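Local coordinates for protein glycerate dehydrogenase (Bacillus sp. 5mfcol3.1, PDB 6P2I) that reduces acyclic imino acids, such as those a partner oxidase releases, to amino acids, probably with NADPH as the hydride donor, at residues A[153-158]-A[176-181]; A[109-114]-A[162-167]; A[103-108]-A[274-279]. All coordinates share one frame; numbering follows the deposited sequence. Where two conformers were deposited one is given.

Contact 1 of 3, residues A[153-158]-A[176-181]; sequences IGQTVA and RNVKGI. With NAP (NADP nicotinamide-adenine-dinucleotide phosphate), chain C.
Q155 CG lies anti to its carbonyl carbon (chi1 -76°) and the chain runs on extended, which carries the flat amide out from helix 152-163 to V178. Coming from the other direction, V178 turns CG1 anti to its own backbone N (chi1 -179°), and this one methyl does the touching: it sits 3.6 Å from both Q155 CG and Q155 CD, with NE2 scarcely farther. The contact is van der Waals, methyl against amide and CG; the amide's NE2 is hydrogen-bonded to I150 O. About a turn after Q155 on the helix, A158 meets I181, whose CD1 rests 3.7 Å from A158 CB. The small alanine side chain is consistent with this close approach, and V168 of strand 167-171 touches both A158 and I181. V178 to I181 form a type II beta turn in which G180 takes the positive phi, and the residues at the two ends of the turn, V178 and I181, both point at the helix. At their other ends the two segments hold the cofactor. I153 N gives a nearly straight hydrogen bond of 2.8 Å to NAP O2N, a pyrophosphate oxygen, while I153 CD1 lies 3.6 Å from NAP C6N of the nicotinamide ring. R176 NH1 makes a weak hydrogen bond of 3.0 Å to NAP O2X, the phosphate oxygen lying in the guanidinium plane at its edge. A helix start binding the pyrophosphate, with a basic loop after the second strand meeting the 2'-phosphate, is the arrangement of an NADP-binding Rossmann fold.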
loop_
_atom_site.group_PDB
_atom_site.type_symbol
_atom_site.label_atom_id
_atom_site.label_comp_id
_atom_site.label_asym_id
_atom_site.label_seq_id
_atom_site.Cartn_x
_atom_site.Cartn_y
_atom_site.Cartn_z
ATOM N N ILE A 153 -12.148 -13.298 -3.664
ATOM C CA ILE A 153 -11.218 -12.265 -3.220
ATOM C C ILE A 153 -9.852 -12.860 -2.909
ATOM O O ILE A 153 -8.819 -12.309 -3.320
ATOM C CB ILE A 153 -11.804 -11.483 -2.022
ATOM C CG1 ILE A 153 -13.150 -10.890 -2.416
ATOM C CG2 ILE A 153 -10.846 -10.342 -1.618
ATOM C CD1 ILE A 153 -13.895 -10.126 -1.290
ATOM N N GLY A 154 -9.814 -14.000 -2.210
ATOM C CA GLY A 154 -8.532 -14.628 -1.912
ATOM C C GLY A 154 -7.713 -14.894 -3.160
ATOM O O GLY A 154 -6.502 -14.657 -3.182
ATOM N N GLN A 155 -8.364 -15.358 -4.228
ATOM C CA GLN A 155 -7.624 -15.622 -5.465
ATOM C C GLN A 155 -7.142 -14.337 -6.122
ATOM O O GLN A 155 -6.096 -14.337 -6.784
ATOM C CB GLN A 155 -8.488 -16.417 -6.437
ATOM C CG GLN A 155 -8.607 -17.875 -6.051
ATOM C CD GLN A 155 -9.514 -18.640 -6.986
ATOM O OE1 GLN A 155 -9.389 -18.532 -8.202
ATOM N NE2 GLN A 155 -10.432 -19.420 -6.425
ATOM N N THR A 156 -7.890 -13.245 -5.980
ATOM C CA THR A 156 -7.421 -11.972 -6.518
ATOM C C THR A 156 -6.202 -11.485 -5.751
ATOM O O THR A 156 -5.229 -11.012 -6.356
ATOM C CB THR A 156 -8.546 -10.926 -6.494
ATOM O OG1 THR A 156 -9.710 -11.458 -7.142
ATOM C CG2 THR A 156 -8.120 -9.674 -7.247
ATOM N N VAL A 157 -6.225 -11.622 -4.424
ATOM C CA VAL A 157 -5.052 -11.283 -3.624
ATOM C C VAL A 157 -3.868 -12.149 -4.036
ATOM O O VAL A 157 -2.735 -11.659 -4.171
ATOM C CB VAL A 157 -5.361 -11.432 -2.124
ATOM C CG1 VAL A 157 -4.067 -11.336 -1.292
ATOM C CG2 VAL A 157 -6.361 -10.369 -1.679
ATOM N N ALA A 158 -4.110 -13.445 -4.251
ATOM C CA ALA A 158 -3.019 -14.329 -4.670
ATOM C C ALA A 158 -2.403 -13.873 -5.986
ATOM O O ALA A 158 -1.179 -13.946 -6.165
ATOM C CB ALA A 158 -3.517 -15.772 -4.781
ATOM N N ARG A 176 -10.972 -28.139 -2.634
ATOM C CA ARG A 176 -10.772 -27.952 -4.064
ATOM C C ARG A 176 -9.406 -27.313 -4.299
ATOM O O ARG A 176 -8.956 -26.458 -3.532
ATOM C CB ARG A 176 -11.891 -27.097 -4.673
ATOM C CG ARG A 176 -11.824 -25.611 -4.372
ATOM C CD ARG A 176 -12.711 -24.801 -5.324
ATOM N NE ARG A 176 -13.916 -25.532 -5.712
ATOM C CZ ARG A 176 -15.054 -25.534 -5.024
ATOM N NH1 ARG A 176 -15.160 -24.840 -3.897
ATOM N NH2 ARG A 176 -16.092 -26.236 -5.465
ATOM N N ASN A 177 -8.724 -27.769 -5.344
ATOM C CA ASN A 177 -7.365 -27.329 -5.608
ATOM C C ASN A 177 -7.395 -26.007 -6.369
ATOM O O ASN A 177 -7.874 -25.947 -7.506
ATOM C CB ASN A 177 -6.623 -28.405 -6.398
ATOM C CG ASN A 177 -5.137 -28.147 -6.468
ATOM O OD1 ASN A 177 -4.626 -27.216 -5.843
ATOM N ND2 ASN A 177 -4.431 -28.975 -7.231
ATOM N N VAL A 178 -6.885 -24.951 -5.745
ATOM C CA VAL A 178 -6.859 -23.624 -6.342
ATOM C C VAL A 178 -5.472 -23.393 -6.926
ATOM O O VAL A 178 -4.458 -23.563 -6.235
ATOM C CB VAL A 178 -7.229 -22.542 -5.309
ATOM C CG1 VAL A 178 -7.225 -21.167 -5.949
ATOM C CG2 VAL A 178 -8.596 -22.848 -4.698
ATOM N N LYS A 179 -5.426 -23.008 -8.200
ATOM C CA LYS A 179 -4.152 -22.867 -8.895
ATOM C C LYS A 179 -3.317 -21.743 -8.292
ATOM O O LYS A 179 -3.833 -20.674 -7.948
ATOM C CB LYS A 179 -4.390 -22.604 -10.381
ATOM N N GLY A 180 -2.013 -21.999 -8.162
ATOM C CA GLY A 180 -1.070 -21.004 -7.693
ATOM C C GLY A 180 -1.041 -20.784 -6.200
ATOM O O GLY A 180 -0.387 -19.838 -5.742
ATOM N N ILE A 181 -1.734 -21.616 -5.423
ATOM C CA ILE A 181 -1.804 -21.465 -3.976
ATOM C C ILE A 181 -1.472 -22.810 -3.345
ATOM O O ILE A 181 -2.203 -23.786 -3.550
ATOM C CB ILE A 181 -3.195 -20.983 -3.522
ATOM C CG1 ILE A 181 -3.503 -19.602 -4.115
ATOM C CG2 ILE A 181 -3.271 -20.959 -2.005
ATOM C CD1 ILE A 181 -4.934 -19.099 -3.830
HETATM P PA NAP C . -16.039 -16.753 -1.747
HETATM O O1A NAP C . -17.303 -17.466 -1.315
HETATM O O2A NAP C . -15.711 -16.643 -3.207
HETATM O O5B NAP C . -14.808 -17.479 -1.032
HETATM C C5B NAP C . -14.886 -17.906 0.324
HETATM C C4B NAP C . -13.644 -18.743 0.607
HETATM O O4B NAP C . -13.669 -19.093 1.993
HETATM C C3B NAP C . -13.637 -20.058 -0.176
HETATM O O3B NAP C . -12.272 -20.457 -0.415
HETATM C C2B NAP C . -14.249 -21.044 0.789
HETATM O O2B NAP C . -13.847 -22.383 0.546
HETATM C C1B NAP C . -13.640 -20.523 2.077
HETATM N N9A NAP C . -14.366 -21.028 3.253
HETATM C C8A NAP C . -15.695 -20.977 3.473
HETATM N N7A NAP C . -15.997 -21.565 4.656
HETATM C C5A NAP C . -14.842 -22.013 5.182
HETATM C C6A NAP C . -14.439 -22.724 6.411
HETATM N N6A NAP C . -15.364 -23.089 7.330
HETATM N N1A NAP C . -13.126 -22.987 6.576
HETATM C C2A NAP C . -12.191 -22.627 5.670
HETATM N N3A NAP C . -12.473 -21.976 4.525
HETATM C C4A NAP C . -13.769 -21.656 4.249
HETATM O O3 NAP C . -16.086 -15.325 -0.995
HETATM P PN NAP C . -15.379 -13.953 -1.451
HETATM O O1N NAP C . -16.125 -13.344 -2.611
HETATM O O2N NAP C . -13.890 -14.173 -1.598
HETATM O O5D NAP C . -15.682 -13.046 -0.161
HETATM C C5D NAP C . -15.183 -13.432 1.125
HETATM C C4D NAP C . -15.687 -12.479 2.200
HETATM O O4D NAP C . -15.141 -11.183 1.971
HETATM C C3D NAP C . -17.189 -12.235 2.178
HETATM O O3D NAP C . -17.928 -13.271 2.843
HETATM C C2D NAP C . -17.304 -10.883 2.867
HETATM O O2D NAP C . -17.584 -11.079 4.259
HETATM C C1D NAP C . -15.932 -10.232 2.671
HETATM N N1N NAP C . -16.056 -8.991 1.897
HETATM C C2N NAP C . -15.590 -7.841 2.416
HETATM C C3N NAP C . -15.705 -6.640 1.721
HETATM C C7N NAP C . -15.201 -5.356 2.332
HETATM O O7N NAP C . -15.580 -4.288 1.873
HETATM N N7N NAP C . -14.397 -5.390 3.404
HETATM C C4N NAP C . -16.317 -6.644 0.465
HETATM C C5N NAP C . -16.803 -7.848 -0.051
HETATM C C6N NAP C . -16.649 -9.013 0.692
HETATM P P2B NAP C . -14.597 -23.360 -0.498
HETATM O O1X NAP C . -16.061 -23.344 -0.096
HETATM O O2X NAP C . -14.375 -22.742 -1.852
HETATM O O3X NAP C . -13.876 -24.670 -0.324
#

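Contact 2 of 3, residues A[109-114]-A[162-167]. With EDO (1,2-ethanediol), chain E.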
loop_
_atom_site.group_PDB
_atom_site.type_symbol
_atom_site.label_atom_id
_atom_site.label_comp_id
_atom_site.label_asym_id
_atom_site.label_seq_id
_atom_site.Cartn_x
_atom_site.Cartn_y
_atom_site.Cartn_z
ATOM N N LEU A 109 -3.539 -1.810 3.201
ATOM C CA LEU A 109 -3.380 -1.995 4.637
ATOM C C LEU A 109 -2.019 -2.579 4.987
ATOM O O LEU A 109 -1.377 -2.132 5.944
ATOM C CB LEU A 109 -4.478 -2.909 5.168
ATOM C CG LEU A 109 -5.865 -2.289 5.209
ATOM C CD1 LEU A 109 -6.899 -3.376 5.542
ATOM C CD2 LEU A 109 -5.923 -1.149 6.229
ATOM N N LEU A 110 -1.580 -3.593 4.238
ATOM C CA LEU A 110 -0.301 -4.238 4.506
ATOM C C LEU A 110 0.841 -3.234 4.450
ATOM O O LEU A 110 1.693 -3.200 5.338
ATOM C CB LEU A 110 -0.075 -5.375 3.502
ATOM C CG LEU A 110 1.312 -6.020 3.418
ATOM C CD1 LEU A 110 1.739 -6.613 4.755
ATOM C CD2 LEU A 110 1.318 -7.095 2.330
ATOM N N PHE A 111 0.860 -2.403 3.408
ATOM C CA PHE A 111 1.911 -1.398 3.284
ATOM C C PHE A 111 1.787 -0.329 4.367
ATOM O O PHE A 111 2.794 0.121 4.915
ATOM C CB PHE A 111 1.855 -0.762 1.893
ATOM C CG PHE A 111 2.483 -1.597 0.801
ATOM C CD1 PHE A 111 3.758 -2.152 0.960
ATOM C CD2 PHE A 111 1.803 -1.819 -0.391
ATOM C CE1 PHE A 111 4.326 -2.925 -0.060
ATOM C CE2 PHE A 111 2.349 -2.582 -1.395
ATOM C CZ PHE A 111 3.625 -3.126 -1.239
ATOM N N ALA A 112 0.554 0.085 4.699
ATOM C CA ALA A 112 0.369 1.080 5.751
ATOM C C ALA A 112 0.903 0.571 7.085
ATOM O O ALA A 112 1.505 1.329 7.853
ATOM C CB ALA A 112 -1.116 1.446 5.861
ATOM N N VAL A 113 0.699 -0.717 7.377
ATOM C CA VAL A 113 1.268 -1.304 8.588
ATOM C C VAL A 113 2.781 -1.402 8.464
ATOM O O VAL A 113 3.526 -0.965 9.354
ATOM C CB VAL A 113 0.654 -2.690 8.854
ATOM C CG1 VAL A 113 1.382 -3.392 10.002
ATOM C CG2 VAL A 113 -0.852 -2.584 9.156
ATOM N N ASN A 114 3.254 -1.984 7.355
ATOM C CA ASN A 114 4.670 -2.298 7.219
ATOM C C ASN A 114 5.520 -1.042 7.252
ATOM O O ASN A 114 6.599 -1.034 7.850
ATOM C CB ASN A 114 4.917 -3.063 5.917
ATOM C CG ASN A 114 5.288 -4.496 6.160
ATOM O OD1 ASN A 114 4.851 -5.099 7.143
ATOM N ND2 ASN A 114 6.113 -5.056 5.277
ATOM N N ASN A 162 1.410 -13.149 -6.193
ATOM C CA ASN A 162 2.301 -14.030 -6.950
ATOM C C ASN A 162 3.153 -13.237 -7.922
ATOM O O ASN A 162 4.261 -13.662 -8.276
ATOM C CB ASN A 162 1.498 -15.106 -7.696
ATOM C CG ASN A 162 1.397 -16.417 -6.921
ATOM O OD1 ASN A 162 2.393 -16.927 -6.399
ATOM N ND2 ASN A 162 0.190 -16.976 -6.855
ATOM N N ALA A 163 2.675 -12.068 -8.336
ATOM C CA ALA A 163 3.421 -11.207 -9.234
ATOM C C ALA A 163 4.185 -10.105 -8.506
ATOM O O ALA A 163 5.056 -9.475 -9.114
ATOM C CB ALA A 163 2.475 -10.615 -10.284
ATOM N N PHE A 164 3.890 -9.862 -7.222
ATOM C CA PHE A 164 4.867 -9.271 -6.310
ATOM C C PHE A 164 6.006 -10.233 -6.000
ATOM O O PHE A 164 6.932 -9.853 -5.272
ATOM C CB PHE A 164 4.214 -8.879 -4.988
ATOM C CG PHE A 164 4.002 -7.404 -4.802
ATOM C CD1 PHE A 164 5.053 -6.564 -4.503
ATOM C CD2 PHE A 164 2.719 -6.869 -4.872
ATOM C CE1 PHE A 164 4.840 -5.219 -4.314
ATOM C CE2 PHE A 164 2.503 -5.524 -4.678
ATOM C CZ PHE A 164 3.566 -4.695 -4.398
ATOM N N GLN A 165 5.974 -11.450 -6.545
ATOM C CA GLN A 165 6.945 -12.499 -6.237
ATOM C C GLN A 165 6.944 -12.806 -4.738
ATOM O O GLN A 165 7.949 -12.674 -4.040
ATOM C CB GLN A 165 8.349 -12.133 -6.739
ATOM C CG GLN A 165 8.449 -11.985 -8.251
ATOM C CD GLN A 165 8.126 -13.271 -8.991
ATOM O OE1 GLN A 165 7.241 -13.300 -9.845
ATOM N NE2 GLN A 165 8.850 -14.338 -8.672
ATOM N N MET A 166 5.772 -13.198 -4.251
ATOM C CA MET A 166 5.591 -13.714 -2.902
ATOM C C MET A 166 5.292 -15.205 -2.981
ATOM O O MET A 166 4.892 -15.716 -4.027
ATOM C CB MET A 166 4.444 -12.990 -2.183
ATOM C CG MET A 166 4.660 -11.498 -2.115
ATOM S SD MET A 166 3.296 -10.606 -1.435
ATOM C CE MET A 166 3.434 -11.075 0.276
ATOM N N LYS A 167 5.505 -15.906 -1.868
ATOM C CA LYS A 167 5.054 -17.288 -1.736
ATOM C C LYS A 167 3.642 -17.253 -1.181
ATOM O O LYS A 167 3.405 -16.633 -0.141
ATOM C CB LYS A 167 5.968 -18.092 -0.816
ATOM C CG LYS A 167 7.407 -17.617 -0.830
ATOM C CD LYS A 167 8.388 -18.774 -0.815
ATOM C CE LYS A 167 9.813 -18.286 -1.042
ATOM N NZ LYS A 167 10.774 -19.416 -1.147
HETATM C C1 EDO E . 8.482 -7.570 -7.871
HETATM O O1 EDO E . 8.315 -7.376 -6.463
HETATM C C2 EDO E . 9.493 -6.565 -8.413
HETATM O O2 EDO E . 10.801 -6.920 -7.946
#
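F111 and F164 approach from opposite directions and meet through their outer carbons, F111 CZ lying 3.5 Å from F164 CZ. The rings meet obliquely, planes at 55° and centroids 5.8 Å apart. Seen from F111, the partner's CE1 lies in the ring plane at the edge. F111 has CG anti to its carbonyl carbon (chi1 -79°), which swings the ring off the flank of helix 99-114 and across to the end of helix 152-163. There the chain closes in a Schellman motif: Q165, with positive phi, is the C-prime residue, and M166 N returns to the carbonyl O of A161. F164 lies where helix 152-163 of the Rossmann domain gives way to strand 167-171, its ring directed back at helix 99-114. The ring of F107, one turn before F111 on that helix, lies nearly parallel to the F164 ring, and I140 touches both phenylalanines of the pair. With F164 cut back to an alanine, the F111 ring would probably lose its neighbour at CZ and a gap would be likely to open beside F107. The second subunit adds to the packing, its A108 lying against F111 and its I160 against F164. A molecule of 1,2-ethanediol, probably from the crystallisation liquor, donates from EDO O1 to F164 O at 3.1 Å and also bonds to Q100 of the second subunit.

Contact 3 of 3, residues A[103-108]-A[274-279]; sequences AEHVFA and GSAWYS. With DAR (D-arginine), chain D; NAP (NADP nicotinamide-adenine-dinucleotide phosphate), chain C.
A backbone carbon, A276 CA, sits squarely over the imidazole of H105, 3.5 Å from the ring centroid and 13° off the ring normal, a CH-pi contact made by the main chain itself. The methyl follows over the same face, A276 CB lying 3.4 Å from H105 CD2. With CG anti to the backbone N (chi1 -158°), the histidine extends from its helix toward the turn, and a hydrogen bond between H105 NE2 and T272 OG1 probably helps hold the ring's rotation. The turn, a type I beta turn from S275 to Y278, presents A276 to the histidine and W277 to the ligands. A276 CB comes within 3.7 Å of NAP N7N of the nicotinamide amide. The indole of W277 lies under D-arginine, whose CD is 3.3 Å from W277 CE2, while Y278 covers the opposite face. H105 is therefore a second-shell residue, backing a turn that lines both pockets. R115 of the second subunit is hydrogen-bonded to A276 O, and the ring of its Y132 meets W277 edge-to-face. S279 is the N-cap of helix 280-298, its OG hydrogen-bonded to A282 N. The contact joins helix 99-114 to the loop between strand 269-271 and helix 280-298.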
loop_
_atom_site.group_PDB
_atom_site.type_symbol
_atom_site.label_atom_id
_atom_site.label_comp_id
_atom_site.label_asym_id
_atom_site.label_seq_id
_atom_site.Cartn_x
_atom_site.Cartn_y
_atom_site.Cartn_z
ATOM N N ALA A 103 -9.078 -6.670 -2.784
ATOM C CA ALA A 103 -7.721 -7.187 -2.919
ATOM C C ALA A 103 -6.695 -6.058 -2.895
ATOM O O ALA A 103 -5.655 -6.171 -2.233
ATOM C CB ALA A 103 -7.596 -8.004 -4.205
ATOM N N GLU A 104 -6.972 -4.956 -3.592
ATOM C CA GLU A 104 -6.044 -3.828 -3.520
ATOM C C GLU A 104 -5.991 -3.249 -2.114
ATOM O O GLU A 104 -4.924 -2.823 -1.656
ATOM C CB GLU A 104 -6.425 -2.753 -4.539
ATOM C CG GLU A 104 -6.146 -3.191 -5.959
ATOM C CD GLU A 104 -6.363 -2.112 -7.006
ATOM O OE1 GLU A 104 -6.401 -0.913 -6.654
ATOM O OE2 GLU A 104 -6.498 -2.484 -8.197
ATOM N N HIS A 105 -7.124 -3.254 -1.401
ATOM C CA HIS A 105 -7.122 -2.745 -0.036
ATOM C C HIS A 105 -6.264 -3.587 0.883
ATOM O O HIS A 105 -5.687 -3.059 1.843
ATOM C CB HIS A 105 -8.555 -2.696 0.504
ATOM C CG HIS A 105 -8.736 -1.749 1.637
ATOM N ND1 HIS A 105 -8.839 -0.385 1.456
ATOM C CD2 HIS A 105 -8.875 -1.964 2.968
ATOM C CE1 HIS A 105 -9.042 0.196 2.626
ATOM N NE2 HIS A 105 -9.060 -0.738 3.560
ATOM N N VAL A 106 -6.185 -4.900 0.638
ATOM C CA VAL A 106 -5.301 -5.733 1.443
ATOM C C VAL A 106 -3.875 -5.197 1.370
ATOM O O VAL A 106 -3.179 -5.089 2.389
ATOM C CB VAL A 106 -5.359 -7.200 0.971
ATOM C CG1 VAL A 106 -4.238 -8.017 1.601
ATOM C CG2 VAL A 106 -6.724 -7.832 1.288
ATOM N N PHE A 107 -3.433 -4.836 0.168
ATOM C CA PHE A 107 -2.079 -4.313 0.017
ATOM C C PHE A 107 -1.972 -2.889 0.539
ATOM O O PHE A 107 -0.943 -2.529 1.110
ATOM C CB PHE A 107 -1.635 -4.431 -1.444
ATOM C CG PHE A 107 -1.334 -5.841 -1.833
ATOM C CD1 PHE A 107 -2.346 -6.697 -2.252
ATOM C CD2 PHE A 107 -0.047 -6.330 -1.709
ATOM C CE1 PHE A 107 -2.072 -8.007 -2.565
ATOM C CE2 PHE A 107 0.238 -7.650 -2.027
ATOM C CZ PHE A 107 -0.767 -8.484 -2.460
ATOM N N ALA A 108 -3.030 -2.083 0.405
ATOM C CA ALA A 108 -3.043 -0.773 1.048
ATOM C C ALA A 108 -2.806 -0.903 2.548
ATOM O O ALA A 108 -1.963 -0.205 3.124
ATOM C CB ALA A 108 -4.374 -0.058 0.777
ATOM N N GLY A 274 -14.657 -0.077 7.093
ATOM C CA GLY A 274 -15.356 -0.879 6.105
ATOM C C GLY A 274 -15.274 -0.343 4.690
ATOM O O GLY A 274 -16.141 -0.648 3.873
ATOM N N SER A 275 -14.256 0.456 4.374
ATOM C CA SER A 275 -14.167 1.141 3.088
ATOM C C SER A 275 -13.410 0.344 2.023
ATOM O O SER A 275 -13.201 0.857 0.918
ATOM C CB SER A 275 -13.511 2.514 3.279
ATOM O OG SER A 275 -12.263 2.368 3.958
ATOM N N ALA A 276 -13.016 -0.901 2.322
ATOM C CA ALA A 276 -12.193 -1.688 1.404
ATOM C C ALA A 276 -12.821 -1.814 0.023
ATOM O O ALA A 276 -12.114 -1.819 -0.996
ATOM C CB ALA A 276 -11.947 -3.079 1.987
ATOM N N TRP A 277 -14.145 -1.944 -0.030
ATOM C CA TRP A 277 -14.824 -2.252 -1.278
ATOM C C TRP A 277 -15.080 -1.051 -2.162
ATOM O O TRP A 277 -15.468 -1.239 -3.322
ATOM C CB TRP A 277 -16.183 -2.889 -0.996
ATOM C CG TRP A 277 -17.222 -1.904 -0.454
ATOM C CD1 TRP A 277 -17.318 -1.422 0.828
ATOM C CD2 TRP A 277 -18.299 -1.309 -1.183
ATOM N NE1 TRP A 277 -18.387 -0.564 0.936
ATOM C CE2 TRP A 277 -19.007 -0.478 -0.284
ATOM C CE3 TRP A 277 -18.739 -1.401 -2.508
ATOM C CZ2 TRP A 277 -20.149 0.243 -0.664
ATOM C CZ3 TRP A 277 -19.868 -0.678 -2.888
ATOM C CH2 TRP A 277 -20.561 0.132 -1.966
ATOM N N TYR A 278 -14.971 0.175 -1.644
ATOM C CA TYR A 278 -15.716 1.271 -2.266
ATOM C C TYR A 278 -14.870 1.989 -3.315
ATOM O O TYR A 278 -14.428 3.121 -3.134
ATOM C CB TYR A 278 -16.231 2.244 -1.210
ATOM C CG TYR A 278 -17.358 3.116 -1.728
ATOM C CD1 TYR A 278 -18.393 2.568 -2.479
ATOM C CD2 TYR A 278 -17.379 4.485 -1.484
ATOM C CE1 TYR A 278 -19.424 3.344 -2.968
ATOM C CE2 TYR A 278 -18.418 5.281 -1.971
ATOM C CZ TYR A 278 -19.436 4.699 -2.710
ATOM O OH TYR A 278 -20.461 5.469 -3.194
ATOM N N SER A 279 -14.701 1.319 -4.456
ATOM C CA SER A 279 -14.110 1.928 -5.639
ATOM C C SER A 279 -15.189 2.310 -6.649
ATOM O O SER A 279 -16.300 1.771 -6.643
ATOM C CB SER A 279 -13.097 0.990 -6.306
ATOM O OG SER A 279 -13.757 -0.134 -6.884
HETATM N N DAR D . -19.686 -6.415 3.610
HETATM C CA DAR D . -19.162 -6.248 2.254
HETATM C CB DAR D . -19.245 -4.785 1.792
HETATM C CG DAR D . -20.678 -4.249 1.707
HETATM C CD DAR D . -20.759 -2.978 0.867
HETATM N NE DAR D . -22.105 -2.459 0.627
HETATM C CZ DAR D . -22.582 -2.339 -0.616
HETATM N NH1 DAR D . -22.079 -3.084 -1.607
HETATM N NH2 DAR D . -23.566 -1.481 -0.889
HETATM C C DAR D . -19.845 -7.206 1.295
HETATM O O DAR D . -20.012 -6.938 0.089
HETATM O OXT DAR D . -20.226 -8.282 1.752
HETATM P PA NAP C . -16.039 -16.753 -1.747
HETATM O O1A NAP C . -17.303 -17.466 -1.315
HETATM O O2A NAP C . -15.711 -16.643 -3.207
HETATM O O5B NAP C . -14.808 -17.479 -1.032
HETATM C C5B NAP C . -14.886 -17.906 0.324
HETATM C C4B NAP C . -13.644 -18.743 0.607
HETATM O O4B NAP C . -13.669 -19.093 1.993
HETATM C C3B NAP C . -13.637 -20.058 -0.176
HETATM O O3B NAP C . -12.272 -20.457 -0.415
HETATM C C2B NAP C . -14.249 -21.044 0.789
HETATM O O2B NAP C . -13.847 -22.383 0.546
HETATM C C1B NAP C . -13.640 -20.523 2.077
HETATM N N9A NAP C . -14.366 -21.028 3.253
HETATM C C8A NAP C . -15.695 -20.977 3.473
HETATM N N7A NAP C . -15.997 -21.565 4.656
HETATM C C5A NAP C . -14.842 -22.013 5.182
HETATM C C6A NAP C . -14.439 -22.724 6.411
HETATM N N6A NAP C . -15.364 -23.089 7.330
HETATM N N1A NAP C . -13.126 -22.987 6.576
HETATM C C2A NAP C . -12.191 -22.627 5.670
HETATM N N3A NAP C . -12.473 -21.976 4.525
HETATM C C4A NAP C . -13.769 -21.656 4.249
HETATM O O3 NAP C . -16.086 -15.325 -0.995
HETATM P PN NAP C . -15.379 -13.953 -1.451
HETATM O O1N NAP C . -16.125 -13.344 -2.611
HETATM O O2N NAP C . -13.890 -14.173 -1.598
HETATM O O5D NAP C . -15.682 -13.046 -0.161
HETATM C C5D NAP C . -15.183 -13.432 1.125
HETATM C C4D NAP C . -15.687 -12.479 2.200
HETATM O O4D NAP C . -15.141 -11.183 1.971
HETATM C C3D NAP C . -17.189 -12.235 2.178
HETATM O O3D NAP C . -17.928 -13.271 2.843
HETATM C C2D NAP C . -17.304 -10.883 2.867
HETATM O O2D NAP C . -17.584 -11.079 4.259
HETATM C C1D NAP C . -15.932 -10.232 2.671
HETATM N N1N NAP C . -16.056 -8.991 1.897
HETATM C C2N NAP C . -15.590 -7.841 2.416
HETATM C C3N NAP C . -15.705 -6.640 1.721
HETATM C C7N NAP C . -15.201 -5.356 2.332
HETATM O O7N NAP C . -15.580 -4.288 1.873
HETATM N N7N NAP C . -14.397 -5.390 3.404
HETATM C C4N NAP C . -16.317 -6.644 0.465
HETATM C C5N NAP C . -16.803 -7.848 -0.051
HETATM C C6N NAP C . -16.649 -9.013 0.692
HETATM P P2B NAP C . -14.597 -23.360 -0.498
HETATM O O1X NAP C . -16.061 -23.344 -0.096
HETATM O O2X NAP C . -14.375 -22.742 -1.852
HETATM O O3X NAP C . -13.876 -24.670 -0.324
#

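From the N terminus, the chain first forms the five-stranded sheet and then enters helix 99-114, which supplies the first segments of contacts 3 and 2 in turn. Helix 152-163 opens contact 1 at 153-158 before its end, at 162-167, closes contact 2; the chain then runs through strand 167-171, and contact 1 closes only at 176-181, so the two cross. N162 ND2 joins them by a probable hydrogen bond to G180 O. Both nest inside the long loop that contact 3 closes at 274-279. A103 packs on T156 and V157, joining helices 99-114 and 152-163; separately, contacts 1 and 3 both touch NADP, whereas contacts 2 and 3 both reach the second subunit.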